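Local coordinates for protein Alpha/beta hydrolase (Xanthomonas campestris pv. campestris, PDB 2QJW) that is of unknown function but probably acts as a hydrolase of the alpha/beta-hydrolase superfamily, at residues Thr23-Val28 / Phe101-Pro106; Thr97-Leu102 / Ala170-Ser175; Ile122-Ala127 / Ile139-Ala144. One frame throughout, in Å; residues are numbered along the deposited sequence.

Contact 1 of 3, residues Thr23-Val28 / Phe101-Pro106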
loop_
_atom_site.group_PDB
_atom_site.type_symbol
_atom_site.label_atom_id
_atom_site.label_comp_id
_atom_site.label_asym_id
_atom_site.label_seq_id
_atom_site.Cartn_x
_atom_site.Cartn_y
_atom_site.Cartn_z
ATOM N N THR A 23 8.408 3.121 17.898
ATOM C CA THR A 23 9.477 2.268 18.247
ATOM C C THR A 23 9.755 1.324 17.077
ATOM O O THR A 23 10.895 1.082 16.706
ATOM C CB THR A 23 9.110 1.504 19.543
ATOM O OG1 THR A 23 8.971 2.480 20.589
ATOM C CG2 THR A 23 10.170 0.522 19.857
ATOM N N ALA A 24 8.721 0.804 16.470
ATOM C CA ALA A 24 8.871 -0.053 15.297
ATOM C C ALA A 24 9.530 0.685 14.154
ATOM O O ALA A 24 10.387 0.132 13.470
ATOM C CB ALA A 24 7.512 -0.585 14.849
ATOM N N LEU A 25 9.149 1.930 13.937
ATOM C CA LEU A 25 9.756 2.696 12.865
ATOM C C LEU A 25 11.231 2.986 13.176
ATOM O O LEU A 25 12.040 3.018 12.252
ATOM C CB LEU A 25 9.035 4.000 12.582
ATOM C CG LEU A 25 7.596 3.922 12.090
ATOM C CD1 LEU A 25 7.187 5.336 11.567
ATOM C CD2 LEU A 25 7.384 2.831 11.043
ATOM N N ALA A 26 11.580 3.206 14.424
ATOM C CA ALA A 26 12.988 3.391 14.821
ATOM C C ALA A 26 13.794 2.121 14.527
ATOM O O ALA A 26 14.954 2.204 14.108
ATOM C CB ALA A 26 13.092 3.766 16.259
ATOM N N GLU A 27 13.224 0.969 14.755
ATOM C CA GLU A 27 13.907 -0.282 14.447
ATOM C C GLU A 27 14.110 -0.376 12.936
ATOM O O GLU A 27 15.154 -0.830 12.491
ATOM C CB GLU A 27 13.108 -1.459 15.004
ATOM C CG GLU A 27 13.694 -2.822 14.634
ATOM N N VAL A 28 13.165 0.082 12.114
ATOM C CA VAL A 28 13.359 0.053 10.665
ATOM C C VAL A 28 14.470 0.976 10.299
ATOM O O VAL A 28 15.373 0.591 9.525
ATOM C CB VAL A 28 12.064 0.463 9.934
ATOM C CG1 VAL A 28 12.286 0.687 8.486
ATOM C CG2 VAL A 28 11.020 -0.625 10.090
ATOM N N PHE A 101 6.673 10.096 5.856
ATOM C CA PHE A 101 5.956 8.857 6.117
ATOM C C PHE A 101 4.870 9.134 7.148
ATOM O O PHE A 101 5.173 9.524 8.287
ATOM C CB PHE A 101 6.852 7.721 6.599
ATOM C CG PHE A 101 6.124 6.447 6.771
ATOM C CD1 PHE A 101 5.736 5.737 5.684
ATOM C CD2 PHE A 101 5.817 5.979 8.015
ATOM C CE1 PHE A 101 5.071 4.518 5.843
ATOM C CE2 PHE A 101 5.124 4.786 8.176
ATOM C CZ PHE A 101 4.739 4.054 7.092
ATOM N N LEU A 102 3.625 8.952 6.747
ATOM C CA LEU A 102 2.504 9.333 7.613
ATOM C C LEU A 102 1.607 8.179 7.901
ATOM O O LEU A 102 1.013 7.608 7.020
ATOM C CB LEU A 102 1.688 10.390 6.920
ATOM C CG LEU A 102 2.378 11.618 6.329
ATOM C CD1 LEU A 102 1.424 12.623 5.619
ATOM C CD2 LEU A 102 3.140 12.355 7.438
HETATM N N MSE A 103 1.493 7.811 9.174
HETATM C CA MSE A 103 0.508 6.816 9.650
HETATM C C MSE A 103 -0.728 7.586 10.149
HETATM O O MSE A 103 -0.593 8.542 10.904
HETATM C CB MSE A 103 1.047 5.914 10.715
HETATM C CG MSE A 103 2.299 5.129 10.268
HETATM SE SE MSE A 103 3.059 3.997 11.575
HETATM C CE MSE A 103 3.778 5.381 12.615
ATOM N N VAL A 104 -1.903 7.151 9.692
ATOM C CA VAL A 104 -3.239 7.707 10.103
ATOM C C VAL A 104 -3.179 9.234 10.292
ATOM O O VAL A 104 -3.461 9.747 11.365
ATOM C CB VAL A 104 -3.868 6.934 11.319
ATOM C CG1 VAL A 104 -4.294 5.538 10.843
ATOM C CG2 VAL A 104 -2.943 6.831 12.481
ATOM N N PRO A 105 -2.826 9.978 9.229
ATOM C CA PRO A 105 -2.747 11.439 9.333
ATOM C C PRO A 105 -4.119 12.106 9.405
ATOM O O PRO A 105 -4.948 11.802 8.583
ATOM C CB PRO A 105 -2.024 11.825 8.024
ATOM C CG PRO A 105 -2.413 10.845 7.067
ATOM C CD PRO A 105 -2.512 9.538 7.853
ATOM N N PRO A 106 -4.319 13.002 10.362
ATOM C CA PRO A 106 -5.582 13.748 10.318
ATOM C C PRO A 106 -5.504 14.830 9.251
ATOM O O PRO A 106 -4.476 15.496 9.093
ATOM C CB PRO A 106 -5.663 14.381 11.688
ATOM C CG PRO A 106 -4.300 14.521 12.123
ATOM C CD PRO A 106 -3.460 13.398 11.480
#
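Leu25 and Phe101 mark the closest backbone approach of the two segments, their CA atoms 9.9 Å apart, so helix and sheet are joined here by side chains alone. The pairing is a helix-on-sheet contact of the alpha/beta-hydrolase fold: 23-28 belongs to helix 20-31, which lies against one face of the parallel sheet, and 101-103 is the end of the inner strand 99-103, which then turns into the loop through Pro105 and Pro106. Every second residue of the strand, Phe101 and then Met103, directs its side chain to this helix, whereas Leu102 points to the other face.

One leucine does the work on the helix side. CD1 of Leu25 touches two partners from different directions, 3.9 Å from CD2 of Phe101 and 3.6 Å from CE of Met103, a selenomethionine. Its other methyl, CD2, comes within 4.1 Å of CE2 of Phe101, so both branches reach the same side of that ring, although CD1 approaches it obliquely. With Met103, by contrast, the leucine meets tip to tip. The bend at the selenium (chi3 -73°) turns the terminal methyl out of line with the rest of the chain and presents it to the leucine.

Ala79 of strand 76-81 and Phe169 of helix 162-174 also pack on Leu25, making it a meeting point of two helices and the sheet. The Met103 side chain stops short of the probable nucleophile elbow, although its backbone is hydrogen-bonded to Gly80, and its carbonyl O accepts a hydrogen bond from Ser85 OG. Beyond the CD1 contact, Met103 CE also approaches CG of Leu25, at 4.1 Å.

Contact 2 of 3, residues Thr97-Leu102 / Ala170-Ser175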
loop_
_atom_site.group_PDB
_atom_site.type_symbol
_atom_site.label_atom_id
_atom_site.label_comp_id
_atom_site.label_asym_id
_atom_site.label_seq_id
_atom_site.Cartn_x
_atom_site.Cartn_y
_atom_site.Cartn_z
ATOM N N THR A 97 12.963 18.708 3.455
ATOM C CA THR A 97 12.636 17.368 3.905
ATOM C C THR A 97 12.796 16.427 2.745
ATOM O O THR A 97 12.340 16.711 1.658
ATOM C CB THR A 97 11.194 17.396 4.442
ATOM O OG1 THR A 97 11.104 18.365 5.487
ATOM C CG2 THR A 97 10.759 16.011 4.964
ATOM N N ARG A 98 13.486 15.309 2.978
ATOM C CA ARG A 98 13.779 14.343 1.961
ATOM C C ARG A 98 12.541 13.555 1.514
ATOM O O ARG A 98 12.356 13.238 0.360
ATOM C CB ARG A 98 14.884 13.358 2.423
ATOM C CG ARG A 98 15.288 12.363 1.397
ATOM C CD ARG A 98 15.864 12.969 0.140
ATOM N NE ARG A 98 16.062 12.035 -0.938
ATOM C CZ ARG A 98 15.206 11.709 -1.873
ATOM N NH1 ARG A 98 13.968 12.173 -1.902
ATOM N NH2 ARG A 98 15.569 10.847 -2.807
ATOM N N ALA A 99 11.737 13.203 2.513
ATOM C CA ALA A 99 10.529 12.350 2.314
ATOM C C ALA A 99 9.729 12.353 3.594
ATOM O O ALA A 99 10.230 12.727 4.651
ATOM C CB ALA A 99 10.907 10.910 1.964
ATOM N N LEU A 100 8.476 11.922 3.459
ATOM C CA LEU A 100 7.501 11.979 4.535
ATOM C C LEU A 100 6.722 10.675 4.648
ATOM O O LEU A 100 6.125 10.232 3.655
ATOM C CB LEU A 100 6.548 13.111 4.218
ATOM C CG LEU A 100 5.516 13.574 5.224
ATOM C CD1 LEU A 100 6.186 14.044 6.589
ATOM C CD2 LEU A 100 4.639 14.674 4.590
ATOM N N PHE A 101 6.673 10.096 5.856
ATOM C CA PHE A 101 5.956 8.857 6.117
ATOM C C PHE A 101 4.870 9.134 7.148
ATOM O O PHE A 101 5.173 9.524 8.287
ATOM C CB PHE A 101 6.852 7.721 6.599
ATOM C CG PHE A 101 6.124 6.447 6.771
ATOM C CD1 PHE A 101 5.736 5.737 5.684
ATOM C CD2 PHE A 101 5.817 5.979 8.015
ATOM C CE1 PHE A 101 5.071 4.518 5.843
ATOM C CE2 PHE A 101 5.124 4.786 8.176
ATOM C CZ PHE A 101 4.739 4.054 7.092
ATOM N N LEU A 102 3.625 8.952 6.747
ATOM C CA LEU A 102 2.504 9.333 7.613
ATOM C C LEU A 102 1.607 8.179 7.901
ATOM O O LEU A 102 1.013 7.608 7.020
ATOM C CB LEU A 102 1.688 10.390 6.920
ATOM C CG LEU A 102 2.378 11.618 6.329
ATOM C CD1 LEU A 102 1.424 12.623 5.619
ATOM C CD2 LEU A 102 3.140 12.355 7.438
ATOM N N ALA A 170 10.087 1.096 5.439
ATOM C CA ALA A 170 11.298 0.577 4.869
ATOM C C ALA A 170 11.348 0.793 3.387
ATOM O O ALA A 170 12.391 1.123 2.819
ATOM C CB ALA A 170 11.381 -0.964 5.197
ATOM N N GLU A 171 10.249 0.544 2.710
ATOM C CA GLU A 171 10.179 0.734 1.276
ATOM C C GLU A 171 10.410 2.172 0.853
ATOM O O GLU A 171 11.011 2.451 -0.222
ATOM C CB GLU A 171 8.829 0.266 0.778
ATOM C CG GLU A 171 8.731 -1.239 0.751
ATOM C CD GLU A 171 7.302 -1.746 0.743
ATOM O OE1 GLU A 171 6.347 -0.938 0.596
ATOM O OE2 GLU A 171 7.141 -2.971 0.907
ATOM N N LEU A 172 9.910 3.094 1.679
ATOM C CA LEU A 172 10.156 4.514 1.453
ATOM C C LEU A 172 11.635 4.789 1.638
ATOM O O LEU A 172 12.256 5.367 0.717
ATOM C CB LEU A 172 9.366 5.392 2.410
ATOM C CG LEU A 172 9.617 6.883 2.225
ATOM C CD1 LEU A 172 9.125 7.422 0.912
ATOM C CD2 LEU A 172 8.947 7.623 3.369
ATOM N N LEU A 173 12.225 4.395 2.747
ATOM C CA LEU A 173 13.657 4.683 2.972
ATOM C C LEU A 173 14.526 4.057 1.901
ATOM O O LEU A 173 15.492 4.695 1.453
ATOM C CB LEU A 173 14.104 4.212 4.327
ATOM C CG LEU A 173 13.478 4.932 5.545
ATOM C CD1 LEU A 173 14.031 4.313 6.879
ATOM C CD2 LEU A 173 13.651 6.457 5.378
ATOM N N GLN A 174 14.174 2.873 1.449
ATOM C CA GLN A 174 15.013 2.174 0.453
ATOM C C GLN A 174 14.970 2.856 -0.901
ATOM O O GLN A 174 15.858 2.617 -1.732
ATOM C CB GLN A 174 14.556 0.725 0.329
ATOM C CG GLN A 174 14.926 -0.196 1.518
ATOM C CD GLN A 174 13.964 -1.437 1.670
ATOM O OE1 GLN A 174 12.983 -1.596 0.920
ATOM N NE2 GLN A 174 14.222 -2.265 2.656
ATOM N N SER A 175 14.004 3.742 -1.146
ATOM C CA SER A 175 13.856 4.410 -2.423
ATOM C C SER A 175 14.696 5.688 -2.500
ATOM O O SER A 175 14.693 6.369 -3.551
ATOM C CB SER A 175 12.393 4.778 -2.643
ATOM O OG SER A 175 11.934 5.860 -1.857
#
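Phe101 and Leu172 face each other with CA atoms 7.6 Å apart where strand 99-102 and helix 170-174 run almost exactly antiparallel, their short axes at 177° and 9.4 Å from one another. In this alpha/beta-hydrolase fold the C-terminal helix 162-174 thus lies along an inner strand of the parallel sheet, and between these two segments one residue carries the packing.

That residue is Leu172. Its CG is turned away from the backbone N (chi1 179°), which carries the two methyls down onto the strand, where they spread over three consecutive residues. CD1 lies 4.1 Å from CB of Ala99. CD2 is the more central branch: it comes to 3.9 Å from CB of Phe101, at the root of that side chain, and to the same distance from the backbone O of Leu100. The small methyl of Ala99 and the stem of the phenylalanine therefore form the apolar floor, with the Leu100 carbonyl oxygen set back between them. Leu100 contributes only this backbone atom, since its side chain is directed to the other face of the sheet, toward Ala88 and Ala89 of helix 83-92.

About one turn earlier in the helix, the ring of Phe169 meets that of Phe101, extending the apolar layer. Glu171 packs on Arg167 of the second subunit, which places this last helix beside the neighbouring copy as well as on the sheet.

The carbonyl oxygen of the same leucine, Leu172 O, takes two hydrogen bonds from Ser175: one from the backbone N at 3.0 Å, the other from OG at 2.6 Å, the hydroxyl lying in the carbonyl plane on a lone pair, with a C=O...OG angle of 138°.

Contact 3 of 3, residues Ile122-Ala127 / Ile139-Ala144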
loop_
_atom_site.group_PDB
_atom_site.type_symbol
_atom_site.label_atom_id
_atom_site.label_comp_id
_atom_site.label_asym_id
_atom_site.label_seq_id
_atom_site.Cartn_x
_atom_site.Cartn_y
_atom_site.Cartn_z
ATOM N N ILE A 122 5.809 11.165 -0.470
ATOM C CA ILE A 122 4.918 10.939 0.681
ATOM C C ILE A 122 4.383 9.531 0.585
ATOM O O ILE A 122 3.911 9.131 -0.493
ATOM C CB ILE A 122 3.755 11.928 0.715
ATOM C CG1 ILE A 122 4.300 13.384 0.770
ATOM C CG2 ILE A 122 2.796 11.630 1.860
ATOM C CD1 ILE A 122 3.226 14.448 0.502
ATOM N N SER A 123 4.487 8.790 1.688
ATOM C CA SER A 123 3.920 7.455 1.809
ATOM C C SER A 123 3.040 7.450 3.046
ATOM O O SER A 123 3.485 7.873 4.094
ATOM C CB SER A 123 5.001 6.414 1.873
ATOM O OG SER A 123 4.491 5.125 2.038
ATOM N N ILE A 124 1.811 6.953 2.897
ATOM C CA ILE A 124 0.793 7.001 3.929
ATOM C C ILE A 124 0.316 5.591 4.184
ATOM O O ILE A 124 0.102 4.819 3.241
ATOM C CB ILE A 124 -0.418 7.898 3.494
ATOM C CG1 ILE A 124 0.030 9.307 3.083
ATOM C CG2 ILE A 124 -1.504 7.931 4.583
ATOM C CD1 ILE A 124 -1.048 10.019 2.277
ATOM N N VAL A 125 0.121 5.276 5.452
ATOM C CA VAL A 125 -0.589 4.049 5.888
ATOM C C VAL A 125 -1.831 4.514 6.633
ATOM O O VAL A 125 -1.698 5.192 7.626
ATOM C CB VAL A 125 0.230 3.070 6.738
ATOM C CG1 VAL A 125 -0.590 1.833 7.121
ATOM C CG2 VAL A 125 1.468 2.683 5.942
ATOM N N HIS A 126 -3.029 4.159 6.113
ATOM C CA HIS A 126 -4.265 4.497 6.822
ATOM C C HIS A 126 -5.144 3.300 6.982
ATOM O O HIS A 126 -5.038 2.289 6.307
ATOM C CB HIS A 126 -4.997 5.578 6.065
ATOM C CG HIS A 126 -5.982 6.304 6.888
ATOM N ND1 HIS A 126 -5.594 7.086 7.938
ATOM C CD2 HIS A 126 -7.331 6.376 6.812
ATOM C CE1 HIS A 126 -6.687 7.587 8.507
ATOM N NE2 HIS A 126 -7.743 7.152 7.846
ATOM N N ALA A 127 -5.999 3.406 8.001
ATOM C CA ALA A 127 -6.959 2.339 8.382
ATOM C C ALA A 127 -8.295 2.516 7.683
ATOM O O ALA A 127 -8.916 3.580 7.823
ATOM C CB ALA A 127 -7.141 2.393 9.887
ATOM N N ILE A 139 -7.925 9.470 1.620
ATOM C CA ILE A 139 -7.929 9.116 0.231
ATOM C C ILE A 139 -7.969 10.405 -0.610
ATOM O O ILE A 139 -7.173 10.587 -1.549
ATOM C CB ILE A 139 -9.135 8.201 -0.134
ATOM C CG1 ILE A 139 -8.863 6.816 0.504
ATOM C CG2 ILE A 139 -9.350 8.188 -1.666
ATOM C CD1 ILE A 139 -10.156 5.960 0.711
ATOM N N ALA A 140 -8.843 11.378 -0.277
ATOM C CA ALA A 140 -8.919 12.620 -1.080
ATOM C C ALA A 140 -7.616 13.439 -0.991
ATOM O O ALA A 140 -7.154 14.006 -1.967
ATOM C CB ALA A 140 -10.141 13.467 -0.708
ATOM N N TRP A 141 -7.041 13.528 0.199
ATOM C CA TRP A 141 -5.826 14.292 0.406
ATOM C C TRP A 141 -4.697 13.662 -0.363
ATOM O O TRP A 141 -3.927 14.352 -1.076
ATOM C CB TRP A 141 -5.500 14.292 1.908
ATOM C CG TRP A 141 -4.416 15.223 2.351
ATOM C CD1 TRP A 141 -4.546 16.529 2.664
ATOM C CD2 TRP A 141 -3.007 14.955 2.351
ATOM N NE1 TRP A 141 -3.318 17.082 2.921
ATOM C CE2 TRP A 141 -2.361 16.114 2.761
ATOM C CE3 TRP A 141 -2.224 13.814 2.103
ATOM C CZ2 TRP A 141 -0.955 16.189 2.885
ATOM C CZ3 TRP A 141 -0.850 13.888 2.238
ATOM C CH2 TRP A 141 -0.234 15.044 2.640
ATOM N N ALA A 142 -4.574 12.328 -0.276
ATOM C CA ALA A 142 -3.546 11.637 -1.005
ATOM C C ALA A 142 -3.730 11.701 -2.521
ATOM O O ALA A 142 -2.770 11.862 -3.294
ATOM C CB ALA A 142 -3.484 10.162 -0.547
ATOM N N GLN A 143 -4.970 11.545 -2.978
ATOM C CA GLN A 143 -5.285 11.575 -4.428
ATOM C C GLN A 143 -4.854 12.916 -5.064
ATOM O O GLN A 143 -4.319 12.958 -6.185
ATOM C CB GLN A 143 -6.756 11.287 -4.672
ATOM C CG GLN A 143 -7.125 11.162 -6.153
ATOM C CD GLN A 143 -8.374 10.337 -6.383
ATOM O OE1 GLN A 143 -9.224 10.211 -5.518
ATOM N NE2 GLN A 143 -8.473 9.752 -7.568
ATOM N N ALA A 144 -5.057 14.001 -4.325
ATOM C CA ALA A 144 -4.733 15.355 -4.843
ATOM C C ALA A 144 -3.253 15.504 -5.112
ATOM O O ALA A 144 -2.827 16.288 -5.955
ATOM C CB ALA A 144 -5.220 16.430 -3.843
#
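Ile124 swings its CG1 branch opposite the carbonyl carbon (chi1 -55°) and Trp141 turns its CG opposite the backbone N (chi1 -170°), and these two settings bring a methyl and an indole together between strand and helix. Ile122 repeats the torsion of Ile124 two residues earlier, so both isoleucines extend their CD1 atoms from the same face of the strand.

CD1 of Ile124 fits into the angle between two neighbouring helix residues. It lies at the edge of the indole, near the ring plane, 3.9 Å from CZ3 and 4.0 Å from CE3 of Trp141, and it is 3.7 Å from CB of Ala142. Ile122 crosses the tryptophan side chain at about a right angle and brings its CD1 to 4.1 Å from CH2 of Trp141. The six-membered ring of the indole is thus the part that meets the strand, with one isoleucine methyl near CE3 and CZ3 and another near CH2.

These residues join the first strand and the helix of a beta-alpha-beta unit, strand 122-127, helix 135-145 and strand 148-152. As the crossover requires, strand and helix point nearly opposite ways, at 163°, and their axes pass 10.5 Å apart. The nearest CA atoms, those of Ile124 and Ala142, are 8.0 Å apart, a spacing consistent with the small alanine at this point.

NE1 of Trp141 donates a hydrogen bond to the carbonyl O of Leu115, and Arg145 makes a cation-pi contact with the indole. Ala142 also packs on Trp128 of the second subunit, while Ile139 meets its own counterpart, Ile139 of that subunit.

In the fold
Contacts 1 and 2 share strand 99-103, with Phe101 and Leu102 in both; their centres lie about 10 Å apart and their helices, 20-31 and 162-174, touch where Val28 CG1 meets Ala170 CA at 3.8 Å. Contact 3, its centre about 14 Å from each, uses the adjoining strand 122-127 and helix 135-145 on the other face. In sequence, contact 1 is complete before contact 3 begins, whereas contact 2 spans contact 3, its helix being the last of the chain. Together they show the central parallel sheet covered on both faces, the layered framework on which the putative catalytic loops of an alpha/beta hydrolase are carried.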